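RmpD (Hexulose-6-phosphate synthase) (Streptococcus mutans, PDB 3EXR) is a (beta/alpha)8-barrel protein of the orotidine 5'-phosphate decarboxylase / HUMPS family that pairs with a second copy of itself. Local coordinates at residues A[13-18]-A[37-42]; A[67-72]-A[94-99]; A[86-91]-A[112-117]. One frame throughout, in Å; residues are numbered along the deposited sequence.

Contact 1 of 3, residues A[13-18]-A[37-42]; sequences DHSNLK and GTVCLL
Val39 and Cys40 each hold a gamma atom anti to the backbone N, CG1 of Val39 at chi1 169° and SG of Cys40 at -162°, which lays these atoms against the carbonyl oxygens of the loop 13-16. Val39 CG1 lies 3.3 Å from Asp13 O, and the same methyl also brushes Ser15 OG. One residue on, His14 O sits close to Cys40, 3.1 Å from Cys40 CA and 3.4 Å from Cys40 SG. These are van der Waals approaches, and the angle at Cys40 N is too poor for a bond to His14 O.

The polar link is made by a water. Asp13 has CG anti to its carbonyl carbon (chi1 -57°), which swings OD1 over the bare CA of Gly37, 3.4 Å away. From there OD1 accepts a hydrogen bond of 2.8 Å from water 1, and that water accepts one of 3.0 Å from Val39 N. The carboxylate thus reaches the first turn of helix 38-44 indirectly, while Gly37 takes the N-cap position.

The start of helix 17-27 is served separately, Asn16 OD1 capping Gly19 N. Ser15 OG looks outward to Asn77 of the second subunit, whose Ala70 also packs on Val39. Two successive beta-alpha loops, one following strand 7-12 and the other strand 33-36, thereby meet at the C-terminal ends of neighbouring strands, the end of a TIM barrel where active sites are usually built.

Contact 2 of 3, residues A[67-72]-A[94-99]; sequences CADAGG and IPTMKA
Thr96, in the first turns of helix 94-107, is where that helix meets the loop 67-70. With chi1 at -69° its methyl stands anti to the backbone N and presses on the loop backbone, CG2 being 3.8 Å from Ala68 O. The hydroxyl works through two waters. Water 2 lies 2.7 Å from Thr96 OG1 and donates to Ala68 O; water 3 lies 3.0 Å from Thr96 OG1 and accepts from Gly71 N at the start of helix 71-79. Thr93 is a further partner of this hydroxyl.

Asp69 crosses Thr96 at about a right angle. Its OD1 takes the N-H of the next residue, Ala70 N, at 2.8 Å from above the carboxylate plane, while OD2 goes to Tyr119 and Arg144 of the second subunit.

Thr96 O lies 3.7 Å from Gly71 CA, where a side chain would run into that oxygen. At Ala99 the approach stays close, Ala99 CB being 3.8 Å from Gly72 N and Ala99 O 3.6 Å from Gly72 CA.

Helices 71-79 and 94-107 are successive outer helices of the barrel, joined in sequence through strand 85-89; on the other flank of helix 94-107, Ile94 and Met97 pack on Trp130 of helix 124-132.

Contact 3 of 3, residues A[86-91]-A[112-117]; sequences MTCICS and GEIQVE
Thr87, Gln115 and Glu117 rise from one face of the two paired strands, while Met86, Cys88, Ile114 and Val116 leave by the other. On the first face Thr87 is set between its two neighbours and is inclined to both. Its chi1 of 60° places OG1 between the backbone N and the carbonyl carbon, where Asp64 and Lys66 N bond to it, and leaves CG2 to approach Gln115 OE1 at 3.6 Å. In Glu117, chi1 of -85° carries CG to 3.7 Å from Thr87 CB; the bend at chi2 then turns the carboxylate. Gln115 NE2 is hydrogen-bonded to Gln137 OE1 on the adjacent strand 137-141.

The other face is apolar. Cys88 SG leans on the CG2 branch of Ile114 at 3.8 Å, and beyond the strand end Cys90 CB meets Val116 CG1 at 3.6 Å. Met86 and Ile114 both touch Ala100 of helix 94-107, the helix that links the two strands in a right-handed beta-alpha-beta crossover.

Between the faces runs a parallel ladder in which Met86 and Cys88 each donate and accept. Cys88 N reaches Gln115 O at 2.9 Å, and Glu117 N reaches Cys88 O at 2.9 Å; the last rung, Cys90 N to Glu117 O at 3.1 Å, is weak. The strand segments are turned by 39° to each other, in keeping with the twist of a closed barrel.

In this part of the TIM barrel, apolar groups seal the sheet against helix 94-107, while polar groups of Thr87, Gln115 and Glu117 share the inner face with Ile89. There Glu117 also has a long, weak ion pair with Lys66, consistent with a polar pocket being organised in the barrel.

The three contacts sample one eight-stranded parallel barrel at successive places. Contact 1 comes first along the chain, joining the loop after strand 7-12 to the start of helix 38-44, which follows strand 33-36, and closes before the others open. Contacts 2 and 3 alternate in sequence and lie with centres 9 Å apart: strand 60-67 pairs with strand 85-89, Cys67 N probably bonding Thr87 O, and Met97 of contact 2 packs on Ile89 of contact 3. Contact 1 stands farther off, its centre 18 Å from contact 3 and 22 Å from contact 2. Lys66 nevertheless relates it to contact 3: it hydrogen-bonds Thr38 and has a long, weak ion pair with Glu117. All three also touch the second subunit, so each lies near the dimer interface.

Contact 1 of 3, residues A[13-18]-A[37-42]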
loop_
_atom_site.group_PDB
_atom_site.type_symbol
_atom_site.label_atom_id
_atom_site.label_comp_id
_atom_site.label_asym_id
_atom_site.label_seq_id
_atom_site.Cartn_x
_atom_site.Cartn_y
_atom_site.Cartn_z
ATOM N N ASP A 13 -2.137 -12.356 6.859
ATOM C CA ASP A 13 -2.607 -11.755 5.611
ATOM C C ASP A 13 -4.067 -12.080 5.308
ATOM O O ASP A 13 -4.507 -11.978 4.159
ATOM C CB ASP A 13 -1.714 -12.154 4.430
ATOM C CG ASP A 13 -0.237 -11.776 4.632
ATOM O OD1 ASP A 13 0.021 -10.595 4.950
ATOM O OD2 ASP A 13 0.692 -12.628 4.469
ATOM N N HIS A 14 -4.810 -12.424 6.357
ATOM C CA HIS A 14 -6.210 -12.824 6.280
ATOM C C HIS A 14 -7.093 -11.674 5.814
ATOM O O HIS A 14 -6.770 -10.495 6.001
ATOM C CB HIS A 14 -6.680 -13.336 7.651
ATOM C CG HIS A 14 -5.778 -14.389 8.218
ATOM N ND1 HIS A 14 -4.585 -14.084 8.836
ATOM C CD2 HIS A 14 -5.858 -15.734 8.192
ATOM C CE1 HIS A 14 -3.983 -15.205 9.197
ATOM N NE2 HIS A 14 -4.733 -16.220 8.811
ATOM N N SER A 15 -8.204 -12.033 5.182
ATOM C CA SER A 15 -9.168 -11.056 4.704
ATOM C C SER A 15 -10.254 -10.663 5.715
ATOM O O SER A 15 -11.174 -9.920 5.388
ATOM C CB SER A 15 -9.791 -11.559 3.397
ATOM O OG SER A 15 -8.856 -11.548 2.336
ATOM N N ASN A 16 -10.140 -11.178 6.941
ATOM C CA ASN A 16 -11.063 -10.849 8.006
ATOM C C ASN A 16 -10.370 -10.872 9.367
ATOM O O ASN A 16 -9.255 -11.384 9.532
ATOM C CB ASN A 16 -12.306 -11.752 7.933
ATOM C CG ASN A 16 -11.968 -13.217 8.001
ATOM O OD1 ASN A 16 -11.053 -13.624 8.706
ATOM N ND2 ASN A 16 -12.696 -14.025 7.236
ATOM N N LEU A 17 -11.018 -10.230 10.322
ATOM C CA LEU A 17 -10.482 -10.013 11.648
ATOM C C LEU A 17 -10.296 -11.343 12.374
ATOM O O LEU A 17 -9.226 -11.595 12.962
ATOM C CB LEU A 17 -11.415 -9.096 12.429
ATOM C CG LEU A 17 -10.896 -8.741 13.807
ATOM C CD1 LEU A 17 -9.599 -7.915 13.699
ATOM C CD2 LEU A 17 -11.958 -8.048 14.630
ATOM N N LYS A 18 -11.302 -12.214 12.292
ATOM C CA LYS A 18 -11.236 -13.487 13.001
ATOM C C LYS A 18 -10.054 -14.342 12.535
ATOM O O LYS A 18 -9.385 -14.962 13.351
ATOM C CB LYS A 18 -12.562 -14.252 12.881
ATOM C CG LYS A 18 -12.843 -14.837 11.503
ATOM C CD LYS A 18 -14.237 -15.446 11.435
ATOM C CE LYS A 18 -14.461 -16.208 10.143
ATOM N NZ LYS A 18 -15.858 -16.752 10.100
ATOM N N GLY A 37 -0.742 -7.972 8.255
ATOM C CA GLY A 37 -0.426 -7.815 6.850
ATOM C C GLY A 37 -1.319 -6.821 6.125
ATOM O O GLY A 37 -2.430 -6.536 6.568
ATOM N N THR A 38 -0.853 -6.312 4.978
ATOM C CA THR A 38 -1.569 -5.253 4.254
ATOM C C THR A 38 -2.973 -5.695 3.854
ATOM O O THR A 38 -3.924 -4.922 3.967
ATOM C CB THR A 38 -0.828 -4.858 2.970
ATOM O OG1 THR A 38 0.582 -4.770 3.220
ATOM C CG2 THR A 38 -1.309 -3.512 2.479
ATOM N N VAL A 39 -3.110 -6.933 3.370
ATOM C CA VAL A 39 -4.432 -7.426 2.972
ATOM C C VAL A 39 -5.424 -7.319 4.144
ATOM O O VAL A 39 -6.599 -6.997 3.971
ATOM C CB VAL A 39 -4.350 -8.902 2.494
ATOM C CG1 VAL A 39 -5.756 -9.473 2.341
ATOM C CG2 VAL A 39 -3.547 -8.996 1.191
ATOM N N CYS A 40 -4.943 -7.637 5.335
ATOM C CA CYS A 40 -5.762 -7.626 6.530
ATOM C C CYS A 40 -6.072 -6.200 6.980
ATOM O O CYS A 40 -7.225 -5.875 7.257
ATOM C CB CYS A 40 -5.084 -8.399 7.663
ATOM S SG CYS A 40 -6.272 -8.845 8.937
ATOM N N LEU A 41 -5.048 -5.351 7.050
ATOM C CA LEU A 41 -5.275 -3.970 7.435
ATOM C C LEU A 41 -6.246 -3.245 6.501
ATOM O O LEU A 41 -7.108 -2.485 6.957
ATOM C CB LEU A 41 -3.960 -3.207 7.549
ATOM C CG LEU A 41 -3.042 -3.646 8.701
ATOM C CD1 LEU A 41 -1.746 -2.921 8.556
ATOM C CD2 LEU A 41 -3.699 -3.321 10.055
ATOM N N LEU A 42 -6.126 -3.457 5.194
ATOM C CA LEU A 42 -7.083 -2.825 4.272
ATOM C C LEU A 42 -8.491 -3.321 4.470
ATOM O O LEU A 42 -9.434 -2.609 4.110
ATOM C CB LEU A 42 -6.656 -3.015 2.803
ATOM C CG LEU A 42 -5.364 -2.308 2.393
ATOM C CD1 LEU A 42 -4.858 -2.865 1.078
ATOM C CD2 LEU A 42 -5.572 -0.812 2.338
HETATM O O HOH W 1 -0.848 -8.859 2.985
#

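Contact 2 of 3, residues A[67-72]-A[94-99]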
loop_
_atom_site.group_PDB
_atom_site.type_symbol
_atom_site.label_atom_id
_atom_site.label_comp_id
_atom_site.label_asym_id
_atom_site.label_seq_id
_atom_site.Cartn_x
_atom_site.Cartn_y
_atom_site.Cartn_z
ATOM N N CYS A 67 3.107 1.805 3.148
ATOM C CA CYS A 67 2.837 3.237 3.009
ATOM C C CYS A 67 3.600 3.887 1.860
ATOM O O CYS A 67 4.821 3.737 1.742
ATOM C CB CYS A 67 3.153 3.927 4.325
ATOM S SG CYS A 67 3.066 5.680 4.273
ATOM N N ALA A 68 2.849 4.575 0.997
ATOM C CA ALA A 68 3.415 5.272 -0.168
ATOM C C ALA A 68 3.433 6.788 -0.024
ATOM O O ALA A 68 4.185 7.440 -0.745
ATOM C CB ALA A 68 2.651 4.912 -1.438
ATOM N N ASP A 69 2.591 7.324 0.862
ATOM C CA ASP A 69 2.397 8.752 0.972
ATOM C C ASP A 69 1.728 9.051 2.327
ATOM O O ASP A 69 1.236 8.125 3.008
ATOM C CB ASP A 69 1.511 9.219 -0.193
ATOM C CG ASP A 69 1.626 10.697 -0.511
ATOM O OD1 ASP A 69 2.315 11.466 0.196
ATOM O OD2 ASP A 69 0.954 11.129 -1.467
ATOM N N ALA A 70 1.723 10.327 2.717
ATOM C CA ALA A 70 1.245 10.729 4.045
ATOM C C ALA A 70 1.947 9.919 5.140
ATOM O O ALA A 70 1.308 9.371 6.065
ATOM C CB ALA A 70 -0.287 10.602 4.132
ATOM N N GLY A 71 3.279 9.866 5.041
ATOM C CA GLY A 71 4.066 9.015 5.911
ATOM C C GLY A 71 3.901 9.327 7.379
ATOM O O GLY A 71 3.777 8.424 8.191
ATOM N N GLY A 72 3.860 10.607 7.719
ATOM C CA GLY A 72 3.699 11.017 9.106
ATOM C C GLY A 72 2.367 10.578 9.690
ATOM O O GLY A 72 2.298 10.130 10.836
ATOM N N ILE A 94 11.758 9.836 -0.334
ATOM C CA ILE A 94 12.575 10.035 0.855
ATOM C C ILE A 94 11.862 10.951 1.872
ATOM O O ILE A 94 11.804 10.606 3.038
ATOM C CB ILE A 94 14.015 10.544 0.472
ATOM C CG1 ILE A 94 14.807 9.422 -0.216
ATOM C CG2 ILE A 94 14.748 11.066 1.705
ATOM C CD1 ILE A 94 15.048 8.217 0.646
ATOM N N PRO A 95 11.282 12.093 1.453
ATOM C CA PRO A 95 10.498 12.867 2.440
ATOM C C PRO A 95 9.361 12.083 3.124
ATOM O O PRO A 95 9.184 12.186 4.340
ATOM C CB PRO A 95 9.981 14.056 1.625
ATOM C CG PRO A 95 10.992 14.207 0.521
ATOM C CD PRO A 95 11.371 12.811 0.162
ATOM N N THR A 96 8.638 11.279 2.357
ATOM C CA THR A 96 7.581 10.439 2.936
ATOM C C THR A 96 8.167 9.435 3.956
ATOM O O THR A 96 7.642 9.257 5.071
ATOM C CB THR A 96 6.855 9.689 1.827
ATOM O OG1 THR A 96 6.090 10.610 1.043
ATOM C CG2 THR A 96 5.906 8.640 2.396
ATOM N N MET A 97 9.255 8.757 3.571
ATOM C CA MET A 97 9.895 7.790 4.488
ATOM C C MET A 97 10.453 8.464 5.747
ATOM O O MET A 97 10.292 7.946 6.847
ATOM C CB MET A 97 10.998 6.991 3.803
ATOM C CG MET A 97 10.516 6.045 2.710
ATOM S SD MET A 97 11.905 5.086 2.146
ATOM C CE MET A 97 11.152 4.009 0.901
ATOM N N LYS A 98 11.080 9.628 5.590
ATOM C CA LYS A 98 11.567 10.372 6.764
ATOM C C LYS A 98 10.420 10.806 7.667
ATOM O O LYS A 98 10.529 10.720 8.896
ATOM C CB LYS A 98 12.366 11.613 6.354
ATOM C CG LYS A 98 13.793 11.364 5.988
ATOM C CD LYS A 98 14.530 12.721 5.850
ATOM C CE LYS A 98 15.992 12.524 5.380
ATOM N NZ LYS A 98 16.471 13.607 4.423
ATOM N N ALA A 99 9.321 11.277 7.083
ATOM C CA ALA A 99 8.193 11.727 7.909
ATOM C C ALA A 99 7.609 10.563 8.712
ATOM O O ALA A 99 7.234 10.725 9.872
ATOM C CB ALA A 99 7.105 12.378 7.052
HETATM O O HOH W 2 5.767 9.553 -1.411
HETATM O O HOH W 3 4.451 12.067 3.103
#

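Contact 3 of 3, residues A[86-91]-A[112-117]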
loop_
_atom_site.group_PDB
_atom_site.type_symbol
_atom_site.label_atom_id
_atom_site.label_comp_id
_atom_site.label_asym_id
_atom_site.label_seq_id
_atom_site.Cartn_x
_atom_site.Cartn_y
_atom_site.Cartn_z
ATOM N N MET A 86 6.752 -0.307 10.952
ATOM C CA MET A 86 5.802 -0.114 9.861
ATOM C C MET A 86 6.525 -0.239 8.523
ATOM O O MET A 86 7.664 0.244 8.367
ATOM C CB MET A 86 5.133 1.255 9.939
ATOM C CG MET A 86 3.966 1.383 8.987
ATOM S SD MET A 86 3.196 2.996 8.894
ATOM C CE MET A 86 4.339 3.938 7.864
ATOM N N THR A 87 5.862 -0.849 7.543
ATOM C CA THR A 87 6.411 -0.883 6.197
ATOM C C THR A 87 6.053 0.342 5.356
ATOM O O THR A 87 4.922 0.862 5.392
ATOM C CB THR A 87 6.010 -2.169 5.430
ATOM O OG1 THR A 87 4.589 -2.260 5.321
ATOM C CG2 THR A 87 6.502 -3.445 6.160
ATOM N N CYS A 88 7.026 0.776 4.549
ATOM C CA CYS A 88 6.777 1.702 3.443
ATOM C C CYS A 88 7.148 0.973 2.177
ATOM O O CYS A 88 8.175 0.255 2.142
ATOM C CB CYS A 88 7.669 2.930 3.531
ATOM S SG CYS A 88 7.164 4.193 4.696
ATOM N N ILE A 89 6.321 1.137 1.144
ATOM C CA ILE A 89 6.657 0.620 -0.174
ATOM C C ILE A 89 7.896 1.380 -0.677
ATOM O O ILE A 89 8.094 2.554 -0.368
ATOM C CB ILE A 89 5.412 0.728 -1.134
ATOM C CG1 ILE A 89 5.613 -0.091 -2.427
ATOM C CG2 ILE A 89 5.019 2.165 -1.410
ATOM C CD1 ILE A 89 5.716 -1.599 -2.155
ATOM N N CYS A 90 8.740 0.713 -1.448
ATOM C CA CYS A 90 9.991 1.326 -1.891
ATOM C C CYS A 90 9.772 2.512 -2.831
ATOM O O CYS A 90 10.690 3.302 -3.048
ATOM C CB CYS A 90 10.890 0.269 -2.541
ATOM S SG CYS A 90 10.104 -0.665 -3.883
ATOM N N SER A 91 8.569 2.607 -3.396
ATOM C CA SER A 91 8.106 3.726 -4.236
ATOM C C SER A 91 7.967 5.035 -3.475
ATOM O O SER A 91 7.951 6.109 -4.076
ATOM C CB SER A 91 6.708 3.411 -4.813
ATOM O OG SER A 91 6.672 2.220 -5.547
ATOM N N GLY A 112 10.558 2.035 17.636
ATOM C CA GLY A 112 9.959 2.530 16.396
ATOM C C GLY A 112 10.882 2.563 15.194
ATOM O O GLY A 112 11.945 3.180 15.243
ATOM N N GLU A 113 10.473 1.905 14.111
ATOM C CA GLU A 113 11.266 1.827 12.896
ATOM C C GLU A 113 10.406 1.667 11.655
ATOM O O GLU A 113 9.283 1.118 11.727
ATOM C CB GLU A 113 12.180 0.592 12.940
ATOM C CG GLU A 113 13.331 0.636 13.932
ATOM C CD GLU A 113 14.416 -0.356 13.566
ATOM O OE1 GLU A 113 14.893 -0.330 12.406
ATOM O OE2 GLU A 113 14.772 -1.165 14.440
ATOM N N ILE A 114 10.978 2.095 10.529
ATOM C CA ILE A 114 10.439 1.874 9.199
ATOM C C ILE A 114 11.209 0.731 8.519
ATOM O O ILE A 114 12.432 0.546 8.717
ATOM C CB ILE A 114 10.492 3.182 8.369
ATOM C CG1 ILE A 114 9.742 4.296 9.103
ATOM C CG2 ILE A 114 9.943 2.990 6.954
ATOM C CD1 ILE A 114 8.304 4.026 9.424
ATOM N N GLN A 115 10.463 -0.055 7.744
ATOM C CA GLN A 115 11.017 -1.130 6.913
ATOM C C GLN A 115 10.607 -0.860 5.474
ATOM O O GLN A 115 9.446 -0.575 5.215
ATOM C CB GLN A 115 10.428 -2.484 7.326
ATOM C CG GLN A 115 10.495 -2.835 8.813
ATOM C CD GLN A 115 9.886 -4.194 9.084
ATOM O OE1 GLN A 115 8.691 -4.384 8.815
ATOM N NE2 GLN A 115 10.710 -5.164 9.535
ATOM N N VAL A 116 11.541 -1.015 4.539
ATOM C CA VAL A 116 11.255 -0.820 3.127
ATOM C C VAL A 116 10.884 -2.164 2.471
ATOM O O VAL A 116 11.675 -3.117 2.400
ATOM C CB VAL A 116 12.422 -0.214 2.358
ATOM C CG1 VAL A 116 12.008 0.061 0.903
ATOM C CG2 VAL A 116 12.873 1.102 2.995
ATOM N N GLU A 117 9.663 -2.207 1.950
ATOM C CA GLU A 117 9.137 -3.329 1.174
ATOM C C GLU A 117 9.609 -3.249 -0.271
ATOM O O GLU A 117 9.344 -2.272 -0.957
ATOM C CB GLU A 117 7.598 -3.350 1.255
ATOM C CG GLU A 117 7.060 -4.077 2.500
ATOM C CD GLU A 117 7.083 -5.602 2.406
ATOM O OE1 GLU A 117 7.605 -6.134 1.410
ATOM O OE2 GLU A 117 6.575 -6.273 3.328
#